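Local coordinates for protein aldehyde dehydrogenase (Staphylococcus aureus, PDB 6K10) that catalyses the NAD-dependent oxidation of 4,4'-diaponeurosporen-4-al to 4,4'-diaponeurosporenoic acid, a step in making the carotenoid pigment staphyloxanthin, at residues A[125-130]-A[420-425]; A[136-141]-A[426-431]; A[68-73]-A[121-126]. The protein carries 1 engineered substitution. All blocks are in the same frame, centred on the assembly; numbering follows the deposited sequence.

Interaction 1 (A[125-130]-A[420-425]); sequences FQLVFE and GRYHGK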
loop_
_atom_site.group_PDB
_atom_site.type_symbol
_atom_site.label_atom_id
_atom_site.label_comp_id
_atom_site.label_asym_id
_atom_site.label_seq_id
_atom_site.Cartn_x
_atom_site.Cartn_y
_atom_site.Cartn_z
ATOM N N PHE A 125 -2.372 -18.982 -15.440
ATOM C CA PHE A 125 -1.999 -18.052 -16.498
ATOM C C PHE A 125 -2.392 -16.624 -16.126
ATOM O O PHE A 125 -1.547 -15.724 -16.122
ATOM C CB PHE A 125 -2.649 -18.498 -17.815
ATOM C CG PHE A 125 -2.330 -17.620 -18.989
ATOM C CD1 PHE A 125 -3.146 -16.549 -19.311
ATOM C CD2 PHE A 125 -1.226 -17.878 -19.783
ATOM C CE1 PHE A 125 -2.860 -15.743 -20.395
ATOM C CE2 PHE A 125 -0.936 -17.077 -20.872
ATOM C CZ PHE A 125 -1.755 -16.008 -21.178
ATOM N N GLN A 126 -3.670 -16.413 -15.790
ATOM C CA GLN A 126 -4.150 -15.072 -15.457
ATOM C C GLN A 126 -3.407 -14.480 -14.266
ATOM O O GLN A 126 -3.085 -13.286 -14.260
ATOM C CB GLN A 126 -5.657 -15.105 -15.189
ATOM C CG GLN A 126 -6.172 -14.009 -14.263
ATOM C CD GLN A 126 -6.262 -12.650 -14.928
ATOM O OE1 GLN A 126 -5.986 -12.504 -16.120
ATOM N NE2 GLN A 126 -6.654 -11.644 -14.156
ATOM N N LEU A 127 -3.114 -15.297 -13.257
ATOM C CA LEU A 127 -2.440 -14.775 -12.076
ATOM C C LEU A 127 -0.952 -14.542 -12.292
ATOM O O LEU A 127 -0.301 -13.974 -11.411
ATOM C CB LEU A 127 -2.681 -15.703 -10.887
ATOM C CG LEU A 127 -4.166 -15.803 -10.517
ATOM C CD1 LEU A 127 -4.426 -16.950 -9.553
ATOM C CD2 LEU A 127 -4.654 -14.487 -9.929
ATOM N N VAL A 128 -0.403 -14.967 -13.423
ATOM C CA VAL A 128 0.909 -14.492 -13.851
ATOM C C VAL A 128 0.799 -13.177 -14.614
ATOM O O VAL A 128 1.523 -12.218 -14.329
ATOM C CB VAL A 128 1.624 -15.572 -14.698
ATOM C CG1 VAL A 128 2.753 -14.946 -15.515
ATOM C CG2 VAL A 128 2.184 -16.679 -13.821
ATOM N N PHE A 129 -0.134 -13.097 -15.566
ATOM C CA PHE A 129 -0.046 -12.037 -16.564
ATOM C C PHE A 129 -0.799 -10.765 -16.196
ATOM O O PHE A 129 -0.388 -9.680 -16.624
ATOM C CB PHE A 129 -0.498 -12.571 -17.925
ATOM C CG PHE A 129 0.520 -13.477 -18.574
ATOM C CD1 PHE A 129 1.558 -12.931 -19.303
ATOM C CD2 PHE A 129 0.462 -14.852 -18.434
ATOM C CE1 PHE A 129 2.513 -13.731 -19.890
ATOM C CE2 PHE A 129 1.420 -15.660 -19.021
ATOM C CZ PHE A 129 2.446 -15.098 -19.753
ATOM N N GLU A 130 -1.875 -10.844 -15.400
ATOM C CA GLU A 130 -2.487 -9.600 -14.942
ATOM C C GLU A 130 -1.541 -8.793 -14.047
ATOM O O GLU A 130 -1.410 -7.579 -14.265
ATOM C CB GLU A 130 -3.836 -9.873 -14.268
ATOM C CG GLU A 130 -4.489 -8.609 -13.727
ATOM C CD GLU A 130 -4.581 -7.501 -14.772
ATOM O OE1 GLU A 130 -4.349 -6.322 -14.418
ATOM O OE2 GLU A 130 -4.885 -7.798 -15.947
ATOM N N GLY A 420 -3.081 -5.035 -0.231
ATOM C CA GLY A 420 -2.858 -4.572 -1.584
ATOM C C GLY A 420 -3.983 -4.990 -2.515
ATOM O O GLY A 420 -4.908 -5.712 -2.144
ATOM N N ARG A 421 -3.891 -4.526 -3.762
ATOM C CA ARG A 421 -4.970 -4.720 -4.724
ATOM C C ARG A 421 -4.441 -4.527 -6.137
ATOM O O ARG A 421 -3.378 -3.944 -6.340
ATOM C CB ARG A 421 -6.122 -3.755 -4.444
ATOM C CG ARG A 421 -5.820 -2.323 -4.865
ATOM C CD ARG A 421 -5.726 -1.388 -3.676
ATOM N NE ARG A 421 -5.541 0.002 -4.088
ATOM C CZ ARG A 421 -6.422 0.966 -3.845
ATOM N NH1 ARG A 421 -6.186 2.206 -4.252
ATOM N NH2 ARG A 421 -7.546 0.684 -3.199
ATOM N N TYR A 422 -5.198 -5.025 -7.114
ATOM C CA TYR A 422 -4.828 -4.858 -8.520
ATOM C C TYR A 422 -6.076 -5.009 -9.386
ATOM O O TYR A 422 -7.202 -4.922 -8.888
ATOM C CB TYR A 422 -3.697 -5.819 -8.922
ATOM C CG TYR A 422 -4.051 -7.293 -9.018
ATOM C CD1 TYR A 422 -4.514 -8.000 -7.915
ATOM C CD2 TYR A 422 -3.883 -7.992 -10.211
ATOM C CE1 TYR A 422 -4.819 -9.352 -8.000
ATOM C CE2 TYR A 422 -4.186 -9.342 -10.307
ATOM C CZ TYR A 422 -4.653 -10.018 -9.200
ATOM O OH TYR A 422 -4.954 -11.359 -9.293
ATOM N N HIS A 423 -5.849 -5.259 -10.681
ATOM C CA HIS A 423 -6.794 -5.141 -11.794
ATOM C C HIS A 423 -6.835 -3.729 -12.360
ATOM O O HIS A 423 -6.869 -2.746 -11.611
ATOM C CB HIS A 423 -8.222 -5.572 -11.434
ATOM C CG HIS A 423 -8.382 -7.045 -11.264
ATOM N ND1 HIS A 423 -9.607 -7.637 -11.044
ATOM C CD2 HIS A 423 -7.473 -8.047 -11.277
ATOM C CE1 HIS A 423 -9.449 -8.943 -10.943
ATOM N NE2 HIS A 423 -8.163 -9.218 -11.078
ATOM N N GLY A 424 -6.835 -3.633 -13.689
ATOM C CA GLY A 424 -6.935 -2.337 -14.343
ATOM C C GLY A 424 -5.801 -1.422 -13.961
ATOM O O GLY A 424 -4.634 -1.832 -13.918
ATOM N N LYS A 425 -6.142 -0.162 -13.668
ATOM C CA LYS A 425 -5.126 0.802 -13.259
ATOM C C LYS A 425 -4.506 0.444 -11.912
ATOM O O LYS A 425 -3.364 0.833 -11.635
ATOM C CB LYS A 425 -5.728 2.209 -13.222
ATOM C CG LYS A 425 -4.713 3.305 -12.921
ATOM C CD LYS A 425 -5.299 4.699 -13.024
ATOM C CE LYS A 425 -4.223 5.747 -12.766
ATOM N NZ LYS A 425 -3.774 5.764 -11.340
#
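E130 lays its aliphatic part along the rim of the Y422 ring: CG of E130 sits 3.5 Å from CE2 of Y422, close to the ring plane, and the carboxylate plane is turned only 28° from that of the ring. CG of E130 points anti to the backbone N (chi1 178°) and the chain then bends at chi2, carrying the carboxylate toward the 423-424 backbone. There OE1 of E130 ends 3.7 Å from N of G424, with no hydrogen bond between them; S427 and S77 hold the two carboxylate oxygens instead. One turn back, L127 crosses the far end of the tyrosine at about a right angle, its CD2 3.2 Å from OH of Y422. Here the loop between strand 418-419 and helix 425-430 meets the first turns of helix 126-138, beside the predicted active site of this aldehyde dehydrogenase: the Y422 side chain lies about 3 Å, between nearest atoms, from that of E217. CD2 of H423 covers one face of the Y422 ring, 3.6 Å above its plane, and lies 3.9 Å from CG of E130. Q126 approaches H423 crosswise, amide and imidazole planes 68° apart, while its OE1 bonds to T74.

Interaction 2 (A[136-141]-A[426-431]); sequences IAAGNT and YSFDTF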
loop_
_atom_site.group_PDB
_atom_site.type_symbol
_atom_site.label_atom_id
_atom_site.label_comp_id
_atom_site.label_asym_id
_atom_site.label_seq_id
_atom_site.Cartn_x
_atom_site.Cartn_y
_atom_site.Cartn_z
ATOM N N ILE A 136 4.811 -4.302 -16.237
ATOM C CA ILE A 136 5.315 -3.789 -17.510
ATOM C C ILE A 136 4.917 -2.332 -17.686
ATOM O O ILE A 136 5.759 -1.465 -17.952
ATOM C CB ILE A 136 4.801 -4.645 -18.681
ATOM C CG1 ILE A 136 5.482 -6.013 -18.700
ATOM C CG2 ILE A 136 5.020 -3.918 -20.003
ATOM C CD1 ILE A 136 4.893 -6.962 -19.725
ATOM N N ALA A 137 3.620 -2.043 -17.545
ATOM C CA ALA A 137 3.118 -0.695 -17.790
ATOM C C ALA A 137 3.724 0.318 -16.830
ATOM O O ALA A 137 3.897 1.487 -17.191
ATOM C CB ALA A 137 1.592 -0.677 -17.685
ATOM N N ALA A 138 4.053 -0.105 -15.611
ATOM C CA ALA A 138 4.662 0.796 -14.644
ATOM C C ALA A 138 6.155 0.994 -14.873
ATOM O O ALA A 138 6.755 1.850 -14.214
ATOM C CB ALA A 138 4.419 0.282 -13.223
ATOM N N GLY A 139 6.767 0.229 -15.776
ATOM C CA GLY A 139 8.153 0.448 -16.134
ATOM C C GLY A 139 9.165 -0.400 -15.401
ATOM O O GLY A 139 10.323 0.012 -15.273
ATOM N N ASN A 140 8.773 -1.573 -14.923
ATOM C CA ASN A 140 9.657 -2.433 -14.152
ATOM C C ASN A 140 10.243 -3.532 -15.033
ATOM O O ASN A 140 9.784 -3.787 -16.149
ATOM C CB ASN A 140 8.898 -3.056 -12.977
ATOM C CG ASN A 140 8.307 -2.016 -12.048
ATOM O OD1 ASN A 140 8.951 -1.576 -11.097
ATOM N ND2 ASN A 140 7.071 -1.611 -12.323
ATOM N N THR A 141 11.286 -4.173 -14.520
ATOM C CA THR A 141 11.670 -5.504 -14.962
ATOM C C THR A 141 11.040 -6.511 -14.008
ATOM O O THR A 141 10.610 -6.160 -12.906
ATOM C CB THR A 141 13.192 -5.677 -14.997
ATOM O OG1 THR A 141 13.708 -5.673 -13.660
ATOM C CG2 THR A 141 13.842 -4.553 -15.789
ATOM N N TYR A 426 -5.229 -0.301 -11.067
ATOM C CA TYR A 426 -4.664 -0.691 -9.780
ATOM C C TYR A 426 -3.473 -1.626 -9.947
ATOM O O TYR A 426 -2.567 -1.628 -9.102
ATOM C CB TYR A 426 -5.742 -1.335 -8.901
ATOM C CG TYR A 426 -6.896 -0.405 -8.605
ATOM C CD1 TYR A 426 -6.812 0.535 -7.588
ATOM C CD2 TYR A 426 -8.064 -0.460 -9.354
ATOM C CE1 TYR A 426 -7.860 1.393 -7.318
ATOM C CE2 TYR A 426 -9.117 0.392 -9.094
ATOM C CZ TYR A 426 -9.013 1.316 -8.075
ATOM O OH TYR A 426 -10.064 2.165 -7.815
ATOM N N SER A 427 -3.456 -2.423 -11.020
ATOM C CA SER A 427 -2.268 -3.208 -11.329
ATOM C C SER A 427 -1.078 -2.302 -11.606
ATOM O O SER A 427 0.033 -2.551 -11.124
ATOM C CB SER A 427 -2.540 -4.115 -12.529
ATOM O OG SER A 427 -3.501 -5.113 -12.209
ATOM N N PHE A 428 -1.304 -1.230 -12.370
ATOM C CA PHE A 428 -0.261 -0.238 -12.611
ATOM C C PHE A 428 0.144 0.454 -11.312
ATOM O O PHE A 428 1.338 0.572 -11.002
ATOM C CB PHE A 428 -0.751 0.778 -13.649
ATOM C CG PHE A 428 0.088 2.024 -13.741
ATOM C CD1 PHE A 428 1.144 2.096 -14.633
ATOM C CD2 PHE A 428 -0.212 3.143 -12.978
ATOM C CE1 PHE A 428 1.903 3.241 -14.736
ATOM C CE2 PHE A 428 0.549 4.289 -13.079
ATOM C CZ PHE A 428 1.603 4.339 -13.961
ATOM N N ASP A 429 -0.843 0.925 -10.542
ATOM C CA ASP A 429 -0.558 1.603 -9.279
ATOM C C ASP A 429 0.294 0.740 -8.354
ATOM O O ASP A 429 1.211 1.242 -7.689
ATOM C CB ASP A 429 -1.865 1.974 -8.573
ATOM C CG ASP A 429 -2.685 2.991 -9.343
ATOM O OD1 ASP A 429 -2.145 3.644 -10.262
ATOM O OD2 ASP A 429 -3.888 3.141 -9.029
ATOM N N THR A 430 0.003 -0.564 -8.298
ATOM C CA THR A 430 0.692 -1.449 -7.364
ATOM C C THR A 430 2.197 -1.463 -7.611
ATOM O O THR A 430 2.987 -1.482 -6.660
ATOM C CB THR A 430 0.104 -2.861 -7.459
ATOM O OG1 THR A 430 -1.216 -2.860 -6.908
ATOM C CG2 THR A 430 0.960 -3.873 -6.706
ATOM N N PHE A 431 2.616 -1.426 -8.877
ATOM C CA PHE A 431 4.028 -1.441 -9.238
ATOM C C PHE A 431 4.570 -0.048 -9.531
ATOM O O PHE A 431 5.589 0.081 -10.220
ATOM C CB PHE A 431 4.250 -2.371 -10.433
ATOM C CG PHE A 431 3.899 -3.806 -10.149
ATOM C CD1 PHE A 431 4.780 -4.621 -9.464
ATOM C CD2 PHE A 431 2.693 -4.339 -10.570
ATOM C CE1 PHE A 431 4.468 -5.940 -9.198
ATOM C CE2 PHE A 431 2.375 -5.659 -10.308
ATOM C CZ PHE A 431 3.264 -6.462 -9.620
#
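F428 brings the CD1-CE1 side of its ring against the last turn of helix 126-138, overlapping A137 and A138. The carbonyl O of A137 lies at the ring edge, near its plane, 3.6 Å from CE1 of F428. CA of A138 comes in obliquely at 3.7 Å from the same CE1 atom. CG of F428 stands anti to the backbone N (chi1 166°), bringing the CD1-CE1 edge onto these two alanines, whose methyls both pack near CD1. The methyl of A138 also meets F431, its CB 3.2 Å from the carbonyl O and 3.9 Å from CB of that residue.

Helix 126-138 ends in a Schellman motif at G139, whose positive phi turns the chain so that N140 faces the second segment. ND2 of N140 donates to the carbonyl O of F431 over 3.1 Å, nearly straight at 165°. The acceptor lies close to the amide plane of N140, and the donor is tilted 15° from the carbonyl plane of F431. The amide is gripped at both ends: ND2 also bonds to O of A135, and OD1 accepts from N of G113, which fixes its rotation.

Helix 126-138 is the crossover of a beta-alpha-beta unit between parallel strands 104-118 and 141-145, and the contact joins its C-terminal end to that of helix 425-430; V115 touches both N140 and F431, and T89 of helix 63-89 packs on F428.

Interaction 3 (A[68-73]-A[121-126]); sequences ATEIGI and FNYPFQ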
loop_
_atom_site.group_PDB
_atom_site.type_symbol
_atom_site.label_atom_id
_atom_site.label_comp_id
_atom_site.label_asym_id
_atom_site.label_seq_id
_atom_site.Cartn_x
_atom_site.Cartn_y
_atom_site.Cartn_z
ATOM N N ALA A 68 -12.595 -17.036 -20.808
ATOM C CA ALA A 68 -13.225 -15.976 -20.029
ATOM C C ALA A 68 -12.433 -15.638 -18.772
ATOM O O ALA A 68 -12.491 -14.498 -18.299
ATOM C CB ALA A 68 -14.654 -16.374 -19.662
ATOM N N THR A 69 -11.689 -16.597 -18.219
ATOM C CA THR A 69 -11.008 -16.387 -16.948
ATOM C C THR A 69 -9.491 -16.326 -17.047
ATOM O O THR A 69 -8.843 -15.981 -16.053
ATOM C CB THR A 69 -11.392 -17.486 -15.943
ATOM O OG1 THR A 69 -10.887 -18.751 -16.391
ATOM C CG2 THR A 69 -12.904 -17.568 -15.788
ATOM N N GLU A 70 -8.897 -16.654 -18.197
ATOM C CA GLU A 70 -7.440 -16.633 -18.287
ATOM C C GLU A 70 -6.934 -15.892 -19.521
ATOM O O GLU A 70 -6.231 -14.885 -19.391
ATOM C CB GLU A 70 -6.875 -18.059 -18.264
ATOM C CG GLU A 70 -7.430 -18.937 -17.150
ATOM C CD GLU A 70 -6.364 -19.430 -16.185
ATOM O OE1 GLU A 70 -5.281 -18.814 -16.114
ATOM O OE2 GLU A 70 -6.614 -20.434 -15.490
ATOM N N ILE A 71 -7.274 -16.367 -20.718
ATOM C CA ILE A 71 -6.683 -15.802 -21.932
ATOM C C ILE A 71 -7.369 -14.501 -22.324
ATOM O O ILE A 71 -6.722 -13.453 -22.443
ATOM C CB ILE A 71 -6.731 -16.817 -23.088
ATOM C CG1 ILE A 71 -5.974 -18.087 -22.719
ATOM C CG2 ILE A 71 -6.154 -16.198 -24.350
ATOM C CD1 ILE A 71 -5.907 -19.083 -23.847
ATOM N N GLY A 72 -8.680 -14.556 -22.563
ATOM C CA GLY A 72 -9.373 -13.395 -23.099
ATOM C C GLY A 72 -9.307 -12.192 -22.180
ATOM O O GLY A 72 -9.110 -11.062 -22.633
ATOM N N ILE A 73 -9.470 -12.420 -20.875
ATOM C CA ILE A 73 -9.419 -11.321 -19.920
ATOM C C ILE A 73 -8.029 -10.696 -19.890
ATOM O O ILE A 73 -7.888 -9.489 -19.657
ATOM C CB ILE A 73 -9.864 -11.820 -18.530
ATOM C CG1 ILE A 73 -9.959 -10.663 -17.536
ATOM C CG2 ILE A 73 -8.928 -12.902 -18.014
ATOM C CD1 ILE A 73 -10.879 -10.952 -16.374
ATOM N N PHE A 121 -1.677 -22.264 -8.616
ATOM C CA PHE A 121 -2.073 -23.243 -9.622
ATOM C C PHE A 121 -3.462 -23.018 -10.210
ATOM O O PHE A 121 -3.742 -23.558 -11.287
ATOM C CB PHE A 121 -2.020 -24.661 -9.025
ATOM C CG PHE A 121 -3.144 -24.955 -8.051
ATOM C CD1 PHE A 121 -4.395 -25.350 -8.502
ATOM C CD2 PHE A 121 -2.939 -24.869 -6.688
ATOM C CE1 PHE A 121 -5.422 -25.618 -7.621
ATOM C CE2 PHE A 121 -3.962 -25.149 -5.799
ATOM C CZ PHE A 121 -5.205 -25.528 -6.267
ATOM N N ASN A 122 -4.349 -22.284 -9.530
ATOM C CA ASN A 122 -5.769 -22.380 -9.858
ATOM C C ASN A 122 -6.158 -21.561 -11.084
ATOM O O ASN A 122 -6.968 -22.021 -11.896
ATOM C CB ASN A 122 -6.618 -21.990 -8.643
ATOM C CG ASN A 122 -6.344 -20.585 -8.145
ATOM O OD1 ASN A 122 -5.200 -20.143 -8.083
ATOM N ND2 ASN A 122 -7.406 -19.879 -7.766
ATOM N N TYR A 123 -5.617 -20.356 -11.237
ATOM C CA TYR A 123 -5.687 -19.612 -12.492
ATOM C C TYR A 123 -4.249 -19.311 -12.889
ATOM O O TYR A 123 -3.787 -18.164 -12.816
ATOM C CB TYR A 123 -6.533 -18.348 -12.368
ATOM C CG TYR A 123 -7.986 -18.652 -12.078
ATOM C CD1 TYR A 123 -8.411 -18.927 -10.786
ATOM C CD2 TYR A 123 -8.927 -18.689 -13.099
ATOM C CE1 TYR A 123 -9.732 -19.216 -10.513
ATOM C CE2 TYR A 123 -10.254 -18.975 -12.836
ATOM C CZ TYR A 123 -10.649 -19.239 -11.542
ATOM O OH TYR A 123 -11.968 -19.528 -11.272
ATOM N N PRO A 124 -3.510 -20.340 -13.317
ATOM C CA PRO A 124 -2.045 -20.232 -13.370
ATOM C C PRO A 124 -1.544 -19.300 -14.449
ATOM O O PRO A 124 -0.390 -18.860 -14.377
ATOM C CB PRO A 124 -1.602 -21.677 -13.630
ATOM C CG PRO A 124 -2.756 -22.289 -14.363
ATOM C CD PRO A 124 -3.998 -21.635 -13.823
ATOM N N PHE A 125 -2.372 -18.982 -15.440
ATOM C CA PHE A 125 -1.999 -18.052 -16.498
ATOM C C PHE A 125 -2.392 -16.624 -16.126
ATOM O O PHE A 125 -1.547 -15.724 -16.122
ATOM C CB PHE A 125 -2.649 -18.498 -17.815
ATOM C CG PHE A 125 -2.330 -17.620 -18.989
ATOM C CD1 PHE A 125 -3.146 -16.549 -19.311
ATOM C CD2 PHE A 125 -1.226 -17.878 -19.783
ATOM C CE1 PHE A 125 -2.860 -15.743 -20.395
ATOM C CE2 PHE A 125 -0.936 -17.077 -20.872
ATOM C CZ PHE A 125 -1.755 -16.008 -21.178
ATOM N N GLN A 126 -3.670 -16.413 -15.790
ATOM C CA GLN A 126 -4.150 -15.072 -15.457
ATOM C C GLN A 126 -3.407 -14.480 -14.266
ATOM O O GLN A 126 -3.085 -13.286 -14.260
ATOM C CB GLN A 126 -5.657 -15.105 -15.189
ATOM C CG GLN A 126 -6.172 -14.009 -14.263
ATOM C CD GLN A 126 -6.262 -12.650 -14.928
ATOM O OE1 GLN A 126 -5.986 -12.504 -16.120
ATOM N NE2 GLN A 126 -6.654 -11.644 -14.156
#
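E70 turns one carboxylate oxygen onto two consecutive backbone amides of the 121-126 segment. OE1 of E70 accepts from N of Q126 at 2.9 Å, nearly straight at 165° and almost end-on to the C-O bond. N of F125 donates to the same OE1 at 3.0 Å, more bent at 137°, the oxygen offering its syn lone pair. The two bonds satisfy both N-H groups where the chain enters helix 126-138, and a negative charge there would probably favour the helix start. The E70 chain is bent at chi2 (-119°), which brings OE2 over the Y123-P124 junction, 3.2 Å from CA of Y123. K61 satisfies OE2 with a salt bridge, bonds to O of N122 and makes a cation-pi contact with the Y123 ring; its charge should help keep E70 ionised.

OG1 of T69 lies at the edge of the Y123 ring, in its plane, 3.6 Å from CE2. Its hydrogen-bond partner is O of E65, while OH of Y123 pairs with OG1 of T250 and ND2 of N122 with O of Q249. The carbonyl O of T69 lies 3.4 Å from CB of Q126. Nearest side-chain atoms of N122 and engineered S251, a predicted active-site position, are about 5 Å apart.

The contact ties helix 63-89, at its pi-type turn, to the connection from strand 104-118 into helix 126-138; helices 30-46 and 48-59 pack on I71 and F125.

How the interactions relate
All three contacts are buried, and each meets helix 126-138 at a different point: interaction 3 at its approach and start, interaction 1 along its first turns, interaction 2 at its last turn. Interactions 1 and 3 share F125 and Q126, while 2 and 3 stay about 8 Å apart between nearest atoms. Interactions 1 and 2 are coupled through a probable hydrogen bond between E130 OE1 and S427 OG, 2.7 Å. Their chemistry differs: across its segments interaction 1 has packing without hydrogen bonds next to the predicted catalytic glutamate, interaction 2 joins apolar packing with one amide bond, and interaction 3 rests on a carboxylate holding backbone N-H groups.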